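Local coordinates for uncharacterized protein (Streptococcus mutans, PDB 3L7Y) that is uncharacterised but, as a haloacid dehalogenase-like hydrolase, probably acts as a magnesium-dependent phosphatase, at residues 139-144 / 172-177. Residues are numbered along the deposited sequence; the frame is centred on the assembly and turned at random.
Sequences IALSGE and NSFSPL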
# COMPACT_ATOMS: atom_id res chain seq x y z
N ILE A 139 -1.33 -11.35 14.07
CA ILE A 139 -0.74 -11.70 12.79
C ILE A 139 -1.79 -12.02 11.74
O ILE A 139 -2.59 -12.94 11.91
CB ILE A 139 0.19 -12.92 12.93
CG1 ILE A 139 1.36 -12.62 13.89
CG2 ILE A 139 0.70 -13.35 11.55
CD1 ILE A 139 2.11 -13.89 14.39
N ALA A 140 -1.77 -11.28 10.65
CA ALA A 140 -2.65 -11.59 9.53
C ALA A 140 -1.84 -11.88 8.26
O ALA A 140 -0.89 -11.17 7.94
CB ALA A 140 -3.65 -10.48 9.30
N LEU A 141 -2.22 -12.94 7.55
CA LEU A 141 -1.57 -13.31 6.30
C LEU A 141 -2.41 -12.83 5.13
O LEU A 141 -3.63 -13.04 5.09
CB LEU A 141 -1.39 -14.82 6.24
CG LEU A 141 -0.92 -15.46 7.53
CD1 LEU A 141 -0.94 -16.98 7.43
CD2 LEU A 141 0.47 -14.95 7.85
N SER A 142 -1.77 -12.16 4.17
CA SER A 142 -2.47 -11.62 3.03
C SER A 142 -2.19 -12.47 1.79
O SER A 142 -1.12 -12.36 1.19
CB SER A 142 -2.10 -10.14 2.81
OG SER A 142 -2.85 -9.56 1.75
N GLY A 143 -3.15 -13.33 1.44
CA GLY A 143 -2.97 -14.30 0.37
C GLY A 143 -3.52 -13.81 -0.96
O GLY A 143 -4.04 -12.70 -1.06
N GLU A 144 -3.41 -14.64 -1.98
CA GLU A 144 -3.80 -14.22 -3.31
C GLU A 144 -5.30 -13.96 -3.39
O GLU A 144 -5.76 -13.08 -4.11
CB GLU A 144 -3.38 -15.29 -4.32
CG GLU A 144 -3.46 -14.87 -5.77
CD GLU A 144 -2.85 -15.92 -6.68
OE1 GLU A 144 -2.46 -16.99 -6.16
OE2 GLU A 144 -2.75 -15.69 -7.91
N ASN A 172 -6.74 -22.56 13.32
CA ASN A 172 -6.29 -22.85 14.68
C ASN A 172 -4.78 -22.84 14.82
O ASN A 172 -4.25 -22.89 15.93
CB ASN A 172 -6.90 -24.15 15.28
CG ASN A 172 -6.59 -25.40 14.46
OD1 ASN A 172 -7.39 -26.34 14.45
ND2 ASN A 172 -5.43 -25.45 13.80
N SER A 173 -4.10 -22.81 13.69
CA SER A 173 -2.66 -22.72 13.70
C SER A 173 -2.16 -22.30 12.34
O SER A 173 -2.80 -22.56 11.31
CB SER A 173 -2.03 -24.04 14.12
OG SER A 173 -1.96 -24.96 13.05
N PHE A 174 -1.01 -21.64 12.35
CA PHE A 174 -0.31 -21.25 11.14
C PHE A 174 0.73 -22.29 10.70
O PHE A 174 1.45 -22.07 9.73
CB PHE A 174 0.38 -19.91 11.35
CG PHE A 174 -0.55 -18.74 11.33
CD1 PHE A 174 -1.56 -18.65 10.39
CD2 PHE A 174 -0.38 -17.69 12.22
CE1 PHE A 174 -2.40 -17.55 10.35
CE2 PHE A 174 -1.23 -16.57 12.18
CZ PHE A 174 -2.23 -16.51 11.25
N SER A 175 0.82 -23.41 11.41
CA SER A 175 1.86 -24.39 11.08
C SER A 175 1.33 -25.83 10.87
O SER A 175 0.86 -26.45 11.81
CB SER A 175 2.97 -24.39 12.13
OG SER A 175 4.02 -25.27 11.74
N PRO A 176 1.42 -26.34 9.64
CA PRO A 176 1.92 -25.64 8.45
C PRO A 176 0.96 -24.55 7.98
O PRO A 176 -0.12 -24.36 8.55
CB PRO A 176 1.97 -26.75 7.39
CG PRO A 176 1.76 -28.06 8.14
CD PRO A 176 0.97 -27.71 9.34
N LEU A 177 1.35 -23.86 6.92
CA LEU A 177 0.59 -22.71 6.41
C LEU A 177 -0.57 -23.18 5.54
O LEU A 177 -0.56 -24.31 5.07
CB LEU A 177 1.53 -21.80 5.62
CG LEU A 177 2.53 -21.07 6.53
CD1 LEU A 177 3.75 -20.58 5.74
CD2 LEU A 177 1.84 -19.90 7.24
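The carbonyl O of Ile139 meets two carbons of the Phe174 ring at its edge, near the ring plane: CZ lies 3.6 Å from Ile139 O and CE2 3.9 Å. In this placement the strand carbonyl probably benefits from the slightly positive ring hydrogens; no hydrogen bond joins 139-144 to 172-177, and the rest of the meeting is apolar. Ile139 also turns its methyl branch to the same ring corner, CG2 standing 3.8 Å from Phe174 CE2. That branch lies anti to the backbone N (CG1 has chi1 -61°), which puts the methyl on the carbonyl side of the residue, and both meet the CE2 end of the ring. Leu141 meets the CD1 and CE1 atoms of the ring obliquely, its side chain coming from the opposite direction to that of Phe174. Its CD1 is tightly packed at 3.3 Å from Phe174 CE1, with CG behind it at 3.8 Å from the same ring atom. Leu177 adds a lighter touch through one methyl, CD2, which rests 4.0 Å from Leu141 CD1. Between Phe174 and Leu177 the chain passes through a cis peptide bond before Pro176; Ser173 OG, just ahead of the phenylalanine, donates a weak hydrogen bond to Ser175 O. Helix 120-133 packs alongside: Ile130 touches Ile139, Ile127 touches Leu141 and Ile123 touches Leu177, while Arg120 hydrogen-bonds Leu177 O. The loop following strand 168-171 thus packs Phe174, and more lightly Leu177, against the face of strand 138-143 that helix 120-133 covers, in an alpha/beta domain away from the magnesium site, consistent with the cap domain of Cof-type haloacid dehalogenase-like hydrolases.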